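Local coordinates for protein multicopper oxidase (Uncultured bacterium, PDB 4E9X) that probably oxidises substrates at a mononuclear copper and passes the electrons to a copper cluster that reduces dioxygen, as multicopper oxidases do, at residues 56-61 with 74-79; 178-183 with 289-294; 270-275 with 282-287. All blocks are in the same frame, centred on the assembly; numbering follows the deposited sequence.

Overall arrangement
The chain carries two cupredoxin-type domains, and the contacts divide between them. Interaction 1 (56-61 with 74-79) comes first along the chain, in the N-terminal domain; it holds H57, a ligand of the mononuclear copper, and H60, a ligand of a copper shared with a second subunit. Interactions 2 and 3 lie across the chain's centre, about 35 and 41 Å from interaction 1 between centres, and about 10 Å from each other. They share one sheet, in which strands 181-183 and 270-275 run parallel as neighbours, and interaction 3 is nested inside the loop closed by interaction 2. Interaction 3 touches the third subunit, so both domains meet neighbours in the trimer.

Interaction 1 of 3, residues 56-61 with 74-79; sequences PHTIHW and GVPGVT. With CU (copper (II) ion), chain D; CU (copper (II) ion), chain K.
The hydroxyl of T58 reaches across to the carbonyl of G74, tying the copper-binding segment of this cupredoxin domain to the loop that follows strand 60-62. T58 OG1 donates to G74 O over 2.7 Å, tilted 31° from the carbonyl plane. At chi1 59° OG1 sits between the backbone N and the carbonyl carbon, with CD of P76 alongside; one oxygen thus both donates to G74 O and accepts from H106 N, two bonds that hold it. One residue on, the backbones come close: G74 CA lies 3.3 Å from I59 O in a CA-H...O contact.

H57, directly before T58, and H60, two residues after it, are copper ligands. ND1 of H57 holds the mononuclear copper at 2.0 Å, a site completed by C105, H112 and M118. H60 NE2 binds another copper, which H204 of a second subunit also binds, and its ND1 is hydrogen-bonded to D73 O, fixing the ring's rotation. After G74 the loop is closed by its own bonds: V75 O accepts from both V78 N and T79 N, and V75 N donates almost straight, at 170°, to T79 OG1 over 3.0 Å.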
loop_
_atom_site.group_PDB
_atom_site.type_symbol
_atom_site.label_atom_id
_atom_site.label_comp_id
_atom_site.label_asym_id
_atom_site.label_seq_id
_atom_site.Cartn_x
_atom_site.Cartn_y
_atom_site.Cartn_z
ATOM N N PRO A 56 -27.985 15.314 3.095
ATOM C CA PRO A 56 -27.003 16.305 3.444
ATOM C C PRO A 56 -25.595 15.955 2.917
ATOM O O PRO A 56 -25.217 14.783 2.767
ATOM C CB PRO A 56 -27.000 16.280 4.972
ATOM C CG PRO A 56 -27.665 15.011 5.356
ATOM C CD PRO A 56 -28.484 14.505 4.225
ATOM N N HIS A 57 -24.855 17.057 2.654
ATOM C CA HIS A 57 -23.466 16.932 2.176
ATOM C C HIS A 57 -22.629 18.072 2.752
ATOM O O HIS A 57 -23.187 19.022 3.310
ATOM C CB HIS A 57 -23.419 17.039 0.630
ATOM C CG HIS A 57 -24.247 15.995 -0.058
ATOM N ND1 HIS A 57 -23.912 14.664 -0.102
ATOM C CD2 HIS A 57 -25.444 16.136 -0.700
ATOM C CE1 HIS A 57 -24.900 14.036 -0.779
ATOM N NE2 HIS A 57 -25.846 14.927 -1.143
ATOM N N THR A 58 -21.320 18.013 2.511
ATOM C CA THR A 58 -20.426 19.158 2.666
ATOM C C THR A 58 -19.401 19.132 1.518
ATOM O O THR A 58 -19.446 18.176 0.744
ATOM C CB THR A 58 -19.625 19.164 3.979
ATOM O OG1 THR A 58 -18.839 17.955 4.023
ATOM C CG2 THR A 58 -20.532 19.209 5.216
ATOM N N ILE A 59 -18.525 20.111 1.449
ATOM C CA ILE A 59 -17.322 19.919 0.626
ATOM C C ILE A 59 -16.116 20.209 1.510
ATOM O O ILE A 59 -16.000 21.309 2.049
ATOM C CB ILE A 59 -17.294 20.807 -0.612
ATOM C CG1 ILE A 59 -18.568 20.694 -1.472
ATOM C CG2 ILE A 59 -16.045 20.441 -1.458
ATOM C CD1 ILE A 59 -18.428 21.502 -2.790
ATOM N N HIS A 60 -15.232 19.217 1.605
ATOM C CA HIS A 60 -13.903 19.374 2.157
ATOM C C HIS A 60 -12.878 19.551 1.037
ATOM O O HIS A 60 -12.913 18.899 -0.020
ATOM C CB HIS A 60 -13.547 18.140 3.000
ATOM C CG HIS A 60 -12.084 18.093 3.343
ATOM N ND1 HIS A 60 -11.439 19.054 4.097
ATOM C CD2 HIS A 60 -11.145 17.154 3.035
ATOM C CE1 HIS A 60 -10.153 18.733 4.185
ATOM N NE2 HIS A 60 -9.952 17.564 3.572
ATOM N N TRP A 61 -11.934 20.446 1.246
ATOM C CA TRP A 61 -10.917 20.858 0.265
ATOM C C TRP A 61 -9.617 20.217 0.698
ATOM O O TRP A 61 -8.914 20.709 1.577
ATOM C CB TRP A 61 -10.838 22.409 0.181
ATOM C CG TRP A 61 -12.251 22.920 -0.000
ATOM C CD1 TRP A 61 -13.081 23.315 1.000
ATOM C CD2 TRP A 61 -13.008 23.087 -1.219
ATOM N NE1 TRP A 61 -14.305 23.710 0.481
ATOM C CE2 TRP A 61 -14.306 23.588 -0.882
ATOM C CE3 TRP A 61 -12.694 22.851 -2.566
ATOM C CZ2 TRP A 61 -15.294 23.857 -1.847
ATOM C CZ3 TRP A 61 -13.699 23.123 -3.498
ATOM C CH2 TRP A 61 -14.969 23.615 -3.188
ATOM N N GLY A 74 -15.100 22.039 5.866
ATOM C CA GLY A 74 -16.084 21.126 5.336
ATOM C C GLY A 74 -16.312 19.854 6.104
ATOM O O GLY A 74 -16.752 18.835 5.528
ATOM N N VAL A 75 -16.070 19.835 7.432
ATOM C CA VAL A 75 -16.239 18.563 8.164
ATOM C C VAL A 75 -17.454 18.680 9.092
ATOM O O VAL A 75 -17.475 19.514 10.010
ATOM C CB VAL A 75 -14.963 18.301 8.985
ATOM C CG1 VAL A 75 -15.165 17.028 9.796
ATOM C CG2 VAL A 75 -13.781 18.154 8.026
ATOM N N PRO A 76 -18.478 17.860 8.887
ATOM C CA PRO A 76 -19.710 18.001 9.664
ATOM C C PRO A 76 -19.404 17.650 11.098
ATOM O O PRO A 76 -18.675 16.718 11.433
ATOM C CB PRO A 76 -20.696 16.998 9.019
ATOM C CG PRO A 76 -19.768 15.979 8.426
ATOM C CD PRO A 76 -18.513 16.720 7.957
ATOM N N GLY A 77 -19.981 18.405 12.030
ATOM C CA GLY A 77 -19.796 18.156 13.468
ATOM C C GLY A 77 -18.445 18.608 14.004
ATOM O O GLY A 77 -18.182 18.499 15.203
ATOM N N VAL A 78 -17.595 19.106 13.072
ATOM C CA VAL A 78 -16.277 19.578 13.508
ATOM C C VAL A 78 -16.084 21.033 13.108
ATOM O O VAL A 78 -15.731 21.858 13.979
ATOM C CB VAL A 78 -15.133 18.680 12.959
ATOM C CG1 VAL A 78 -13.799 19.231 13.423
ATOM C CG2 VAL A 78 -15.400 17.231 13.433
ATOM N N THR A 79 -16.339 21.348 11.825
ATOM C CA THR A 79 -16.176 22.748 11.364
ATOM C C THR A 79 -17.477 23.358 10.860
ATOM O O THR A 79 -17.465 24.598 10.708
ATOM C CB THR A 79 -15.072 22.872 10.303
ATOM O OG1 THR A 79 -15.477 22.273 9.076
ATOM C CG2 THR A 79 -13.811 22.154 10.746
HETATM CU CU CU D . -22.227 13.726 0.537
HETATM CU CU CU K . -8.460 16.540 3.997
#

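Interaction 2 of 3, residues 178-183 with 289-294; sequences TQPLRV and KDYDPN
R182 lays its guanidinium flat on the ring of Y291, the two planes only 13° apart and their centres 3.8 Å from each other. The arginine chain is extended from CG to NE, and the two side chains run past each other from opposing sides: CD rides over the ring in a CH-pi contact, the guanidinium carries on toward CG, and R182 NH1 lies 3.3 Å from Y291 CD2. P293 N sits over the rim of the opposite face. NE meanwhile keeps a salt bridge to E274, and a water at the guanidinium's edge joins NH2 to K289 O.

Beside this stack Q179 uses both ends of its amide on the backbone of the 289-294 loop. Its chain is bent at chi2 (-85°), turning the amide to the loop, where Q179 NE2 donates to D290 O at 3.0 Å, nearly in the amide plane. Q179 OE1 accepts from D292 N at 3.0 Å, a donor that stands well above the carbonyl plane. K289 NZ donates to T178 O at 2.9 Å, almost along that carbonyl's axis, and also to P176 O. Another water bridges P180 O to D292 O. D292 OD1 accepts from N294 N in an Asx turn.

Amide and lysine hydrogen bonds thus act together with the R182-Y291 stack and P180 CG against Y291 CD1, the arginine charge probably shared between the E274 carboxylate and the tyrosine pi face.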
loop_
_atom_site.group_PDB
_atom_site.type_symbol
_atom_site.label_atom_id
_atom_site.label_comp_id
_atom_site.label_asym_id
_atom_site.label_seq_id
_atom_site.Cartn_x
_atom_site.Cartn_y
_atom_site.Cartn_z
ATOM N N THR A 178 -13.328 3.646 -20.869
ATOM C CA THR A 178 -12.294 4.669 -20.710
ATOM C C THR A 178 -11.895 5.173 -22.097
ATOM O O THR A 178 -12.418 4.749 -23.120
ATOM C CB THR A 178 -11.099 4.064 -19.951
ATOM O OG1 THR A 178 -10.792 2.866 -20.661
ATOM C CG2 THR A 178 -11.431 3.686 -18.528
ATOM N N GLN A 179 -10.951 6.109 -22.129
ATOM C CA GLN A 179 -10.483 6.708 -23.397
ATOM C C GLN A 179 -8.958 6.622 -23.431
ATOM O O GLN A 179 -8.306 6.649 -22.368
ATOM C CB GLN A 179 -10.882 8.194 -23.447
ATOM C CG GLN A 179 -12.394 8.357 -23.555
ATOM C CD GLN A 179 -12.865 8.265 -24.987
ATOM O OE1 GLN A 179 -12.055 8.353 -25.901
ATOM N NE2 GLN A 179 -14.165 8.069 -25.137
ATOM N N PRO A 180 -8.401 6.593 -24.612
ATOM C CA PRO A 180 -6.948 6.592 -24.747
ATOM C C PRO A 180 -6.346 7.923 -24.375
ATOM O O PRO A 180 -6.973 8.991 -24.426
ATOM C CB PRO A 180 -6.735 6.339 -26.278
ATOM C CG PRO A 180 -8.018 6.834 -26.930
ATOM C CD PRO A 180 -9.106 6.522 -25.914
ATOM N N LEU A 181 -5.066 7.853 -24.017
ATOM C CA LEU A 181 -4.210 9.022 -23.739
ATOM C C LEU A 181 -3.385 9.205 -25.009
ATOM O O LEU A 181 -2.418 8.453 -25.270
ATOM C CB LEU A 181 -3.387 8.750 -22.480
ATOM C CG LEU A 181 -2.736 9.897 -21.724
ATOM C CD1 LEU A 181 -2.157 9.435 -20.387
ATOM C CD2 LEU A 181 -1.653 10.558 -22.561
ATOM N N ARG A 182 -3.787 10.170 -25.861
ATOM C CA ARG A 182 -3.167 10.345 -27.172
ATOM C C ARG A 182 -2.027 11.338 -27.090
ATOM O O ARG A 182 -2.198 12.462 -26.582
ATOM C CB ARG A 182 -4.204 10.784 -28.240
ATOM C CG ARG A 182 -5.187 9.634 -28.481
ATOM C CD ARG A 182 -6.049 9.916 -29.710
ATOM N NE ARG A 182 -6.909 8.803 -30.007
ATOM C CZ ARG A 182 -7.918 8.845 -30.852
ATOM N NH1 ARG A 182 -8.241 9.954 -31.474
ATOM N NH2 ARG A 182 -8.667 7.750 -31.063
ATOM N N VAL A 183 -0.872 10.910 -27.568
ATOM C CA VAL A 183 0.358 11.727 -27.540
ATOM C C VAL A 183 0.983 11.701 -28.903
ATOM O O VAL A 183 0.615 10.916 -29.770
ATOM C CB VAL A 183 1.371 11.208 -26.497
ATOM C CG1 VAL A 183 0.683 11.220 -25.102
ATOM C CG2 VAL A 183 1.888 9.823 -26.870
ATOM N N LYS A 289 -12.408 4.225 -32.108
ATOM C CA LYS A 289 -12.986 4.726 -30.833
ATOM C C LYS A 289 -13.705 6.028 -30.998
ATOM O O LYS A 289 -13.201 6.920 -31.693
ATOM C CB LYS A 289 -11.789 4.914 -29.905
ATOM C CG LYS A 289 -12.088 5.421 -28.504
ATOM C CD LYS A 289 -13.093 4.494 -27.758
ATOM C CE LYS A 289 -12.851 4.691 -26.284
ATOM N NZ LYS A 289 -13.823 3.885 -25.493
ATOM N N ASP A 290 -14.850 6.212 -30.391
ATOM C CA ASP A 290 -15.518 7.530 -30.323
ATOM C C ASP A 290 -14.763 8.332 -29.263
ATOM O O ASP A 290 -15.026 8.207 -28.059
ATOM C CB ASP A 290 -16.977 7.339 -30.006
ATOM C CG ASP A 290 -17.800 8.600 -29.936
ATOM O OD1 ASP A 290 -17.244 9.726 -30.021
ATOM O OD2 ASP A 290 -19.051 8.451 -29.810
ATOM N N TYR A 291 -13.807 9.142 -29.714
ATOM C CA TYR A 291 -12.812 9.720 -28.841
ATOM C C TYR A 291 -13.236 10.974 -28.097
ATOM O O TYR A 291 -13.867 11.879 -28.675
ATOM C CB TYR A 291 -11.621 10.067 -29.752
ATOM C CG TYR A 291 -10.455 10.736 -29.073
ATOM C CD1 TYR A 291 -9.779 10.155 -28.009
ATOM C CD2 TYR A 291 -10.005 11.968 -29.526
ATOM C CE1 TYR A 291 -8.703 10.816 -27.409
ATOM C CE2 TYR A 291 -8.934 12.649 -28.981
ATOM C CZ TYR A 291 -8.291 12.046 -27.904
ATOM O OH TYR A 291 -7.202 12.677 -27.349
ATOM N N ASP A 292 -12.846 11.058 -26.832
ATOM C CA ASP A 292 -13.014 12.233 -25.988
ATOM C C ASP A 292 -11.638 12.821 -25.622
ATOM O O ASP A 292 -10.962 12.276 -24.751
ATOM C CB ASP A 292 -13.749 11.841 -24.709
ATOM C CG ASP A 292 -13.877 12.982 -23.751
ATOM O OD1 ASP A 292 -13.551 14.135 -24.106
ATOM O OD2 ASP A 292 -14.317 12.706 -22.576
ATOM N N PRO A 293 -11.230 13.922 -26.236
ATOM C CA PRO A 293 -9.880 14.464 -25.943
ATOM C C PRO A 293 -9.773 15.014 -24.527
ATOM O O PRO A 293 -8.645 15.354 -24.096
ATOM C CB PRO A 293 -9.694 15.576 -26.951
ATOM C CG PRO A 293 -11.073 15.924 -27.441
ATOM C CD PRO A 293 -11.969 14.706 -27.244
ATOM N N ASN A 294 -10.888 15.198 -23.819
ATOM C CA ASN A 294 -10.856 15.757 -22.476
ATOM C C ASN A 294 -11.159 14.762 -21.374
ATOM O O ASN A 294 -11.461 15.182 -20.248
ATOM C CB ASN A 294 -11.876 16.922 -22.383
ATOM C CG ASN A 294 -11.509 17.923 -21.314
ATOM O OD1 ASN A 294 -10.336 18.240 -21.089
ATOM N ND2 ASN A 294 -12.549 18.478 -20.678
HETATM O O HOH W 1 -8.393 11.363 -23.769
HETATM O O HOH W 2 -5.894 12.132 -25.071
HETATM O O HOH W 3 -10.737 7.448 -32.956
#

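Interaction 3 of 3, residues 270-275 with 282-287; sequences ITVIEY and DWYVWK
Y284 is the first residue of the 282-287 loop to touch strand 270-275, and it does so through its hydroxyl. With CG anti to the backbone N (chi1 176°), the ring points at the strand, and Y284 OH donates to E274 OE2 over 2.6 Å. It uses the carboxylate's anti lone pair, on the side away from OE1, and the oxygen lies in the plane of the tyrosine ring, at its edge, while carboxylate and ring planes stand 63° apart. Y284 OH also approaches V272 CG1 to 3.4 Å, so it meets a carboxylate and an apolar side chain of alternate strand residues.

V285 follows at the corner of a type I turn running from Y284 to K287, closed by K287 N donating to Y284 O. The turn brings W286 back over the tyrosine: its backbone N sits 3.5 Å above the ring plane of Y284, over the centre. V285 itself makes backbone hydrogen bonds to a third subunit, and Y284 packs on G77 of that third subunit.

The indole of W286 then reaches the strand with its benzo rim. W286 CZ3 lies 3.8 Å from V272 CG2 and 3.7 Å from V272 N, CH2 lies near T271 CA, and E274 OE2 is at the ring's edge, 3.9 Å from CE3. NE1 bonds to P176 O. A water donates to both E274 OE2 and W286 O, giving that carboxylate oxygen a second donor besides Y284. The carboxylate is buried, and these donors, with its arginine partner, would help to keep it charged.

Here a loop covers a strand of a cupredoxin-type beta sandwich through two aromatic side chains, at the subunit interface of a trimeric two-domain multicopper oxidase.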
loop_
_atom_site.group_PDB
_atom_site.type_symbol
_atom_site.label_atom_id
_atom_site.label_comp_id
_atom_site.label_asym_id
_atom_site.label_seq_id
_atom_site.Cartn_x
_atom_site.Cartn_y
_atom_site.Cartn_z
ATOM N N ILE A 270 -7.974 1.030 -17.100
ATOM C CA ILE A 270 -7.052 0.769 -18.199
ATOM C C ILE A 270 -7.180 1.884 -19.245
ATOM O O ILE A 270 -8.318 2.163 -19.651
ATOM C CB ILE A 270 -7.369 -0.572 -18.888
ATOM C CG1 ILE A 270 -7.363 -1.754 -17.937
ATOM C CG2 ILE A 270 -6.434 -0.769 -20.098
ATOM C CD1 ILE A 270 -7.862 -3.060 -18.540
ATOM N N THR A 271 -6.069 2.446 -19.693
ATOM C CA THR A 271 -6.048 3.273 -20.873
ATOM C C THR A 271 -4.909 2.777 -21.762
ATOM O O THR A 271 -4.242 1.774 -21.417
ATOM C CB THR A 271 -5.940 4.767 -20.514
ATOM O OG1 THR A 271 -5.977 5.531 -21.753
ATOM C CG2 THR A 271 -4.661 5.098 -19.777
ATOM N N VAL A 272 -4.725 3.431 -22.903
ATOM C CA VAL A 272 -3.595 3.120 -23.801
ATOM C C VAL A 272 -2.949 4.448 -24.144
ATOM O O VAL A 272 -3.664 5.419 -24.525
ATOM C CB VAL A 272 -4.095 2.445 -25.083
ATOM C CG1 VAL A 272 -2.960 2.134 -26.042
ATOM C CG2 VAL A 272 -4.865 1.189 -24.746
ATOM N N ILE A 273 -1.630 4.521 -23.993
ATOM C CA ILE A 273 -0.849 5.645 -24.536
ATOM C C ILE A 273 -0.747 5.356 -26.015
ATOM O O ILE A 273 0.005 4.440 -26.419
ATOM C CB ILE A 273 0.515 5.745 -23.868
ATOM C CG1 ILE A 273 0.325 5.897 -22.320
ATOM C CG2 ILE A 273 1.277 6.887 -24.481
ATOM C CD1 ILE A 273 1.607 5.610 -21.567
ATOM N N GLU A 274 -1.496 6.110 -26.819
ATOM C CA GLU A 274 -1.546 5.928 -28.274
ATOM C C GLU A 274 -0.716 7.021 -28.899
ATOM O O GLU A 274 -1.058 8.212 -28.781
ATOM C CB GLU A 274 -2.975 6.110 -28.764
ATOM C CG GLU A 274 -3.941 4.946 -28.418
ATOM C CD GLU A 274 -5.308 5.210 -28.994
ATOM O OE1 GLU A 274 -5.586 6.322 -29.518
ATOM O OE2 GLU A 274 -6.150 4.307 -28.883
ATOM N N TYR A 275 0.360 6.649 -29.590
ATOM C CA TYR A 275 1.114 7.689 -30.300
ATOM C C TYR A 275 0.522 7.938 -31.695
ATOM O O TYR A 275 0.174 6.985 -32.438
ATOM C CB TYR A 275 2.577 7.327 -30.479
ATOM C CG TYR A 275 3.493 7.448 -29.258
ATOM C CD1 TYR A 275 3.365 6.587 -28.147
ATOM C CD2 TYR A 275 4.499 8.381 -29.267
ATOM C CE1 TYR A 275 4.241 6.736 -27.070
ATOM C CE2 TYR A 275 5.395 8.513 -28.242
ATOM C CZ TYR A 275 5.257 7.689 -27.125
ATOM O OH TYR A 275 6.172 7.806 -26.121
ATOM N N ASP A 282 -6.171 -3.525 -37.822
ATOM C CA ASP A 282 -7.608 -3.824 -37.852
ATOM C C ASP A 282 -8.049 -4.513 -36.549
ATOM O O ASP A 282 -9.235 -4.389 -36.257
ATOM C CB ASP A 282 -8.024 -4.784 -38.994
ATOM C CG ASP A 282 -8.024 -4.068 -40.327
ATOM O OD1 ASP A 282 -7.948 -2.829 -40.413
ATOM O OD2 ASP A 282 -8.119 -4.781 -41.364
ATOM N N TRP A 283 -7.104 -5.195 -35.865
ATOM C CA TRP A 283 -7.473 -5.959 -34.656
ATOM C C TRP A 283 -7.327 -5.126 -33.385
ATOM O O TRP A 283 -7.608 -5.625 -32.287
ATOM C CB TRP A 283 -6.677 -7.270 -34.491
ATOM C CG TRP A 283 -5.245 -7.117 -34.861
ATOM C CD1 TRP A 283 -4.650 -7.462 -36.054
ATOM C CD2 TRP A 283 -4.202 -6.576 -34.043
ATOM N NE1 TRP A 283 -3.301 -7.152 -35.989
ATOM C CE2 TRP A 283 -3.020 -6.615 -34.757
ATOM C CE3 TRP A 283 -4.225 -6.078 -32.723
ATOM C CZ2 TRP A 283 -1.802 -6.162 -34.241
ATOM C CZ3 TRP A 283 -3.003 -5.620 -32.216
ATOM C CH2 TRP A 283 -1.816 -5.664 -32.960
ATOM N N TYR A 284 -6.897 -3.867 -33.553
ATOM C CA TYR A 284 -6.718 -3.030 -32.347
ATOM C C TYR A 284 -8.042 -2.792 -31.662
ATOM O O TYR A 284 -9.026 -2.353 -32.276
ATOM C CB TYR A 284 -6.051 -1.688 -32.731
ATOM C CG TYR A 284 -5.918 -0.712 -31.573
ATOM C CD1 TYR A 284 -5.422 -1.164 -30.334
ATOM C CD2 TYR A 284 -6.265 0.636 -31.666
ATOM C CE1 TYR A 284 -5.297 -0.287 -29.292
ATOM C CE2 TYR A 284 -6.147 1.509 -30.617
ATOM C CZ TYR A 284 -5.657 1.026 -29.405
ATOM O OH TYR A 284 -5.520 1.886 -28.341
ATOM N N VAL A 285 -8.077 -3.035 -30.359
ATOM C CA VAL A 285 -9.327 -2.944 -29.609
ATOM C C VAL A 285 -10.001 -1.570 -29.741
ATOM O O VAL A 285 -11.233 -1.477 -29.773
ATOM C CB VAL A 285 -9.114 -3.322 -28.127
ATOM C CG1 VAL A 285 -8.231 -2.283 -27.410
ATOM C CG2 VAL A 285 -10.409 -3.420 -27.332
ATOM N N TRP A 286 -9.223 -0.526 -29.865
ATOM C CA TRP A 286 -9.790 0.834 -29.891
ATOM C C TRP A 286 -9.692 1.457 -31.259
ATOM O O TRP A 286 -9.713 2.700 -31.406
ATOM C CB TRP A 286 -9.138 1.635 -28.769
ATOM C CG TRP A 286 -9.899 1.631 -27.469
ATOM C CD1 TRP A 286 -11.128 1.137 -27.204
ATOM C CD2 TRP A 286 -9.410 2.196 -26.234
ATOM N NE1 TRP A 286 -11.497 1.335 -25.865
ATOM C CE2 TRP A 286 -10.436 1.985 -25.260
ATOM C CE3 TRP A 286 -8.206 2.822 -25.873
ATOM C CZ2 TRP A 286 -10.273 2.422 -23.931
ATOM C CZ3 TRP A 286 -8.067 3.258 -24.557
ATOM C CH2 TRP A 286 -9.078 3.062 -23.608
ATOM N N LYS A 287 -9.628 0.648 -32.311
ATOM C CA LYS A 287 -9.683 1.230 -33.662
ATOM C C LYS A 287 -10.997 1.985 -33.853
ATOM O O LYS A 287 -12.063 1.524 -33.430
ATOM C CB LYS A 287 -9.518 0.109 -34.694
ATOM C CG LYS A 287 -9.774 0.561 -36.126
ATOM C CD LYS A 287 -9.875 -0.636 -37.050
ATOM C CE LYS A 287 -10.285 -0.141 -38.426
ATOM N NZ LYS A 287 -9.587 1.124 -38.825
HETATM O O HOH W 4 -8.134 4.929 -30.603
#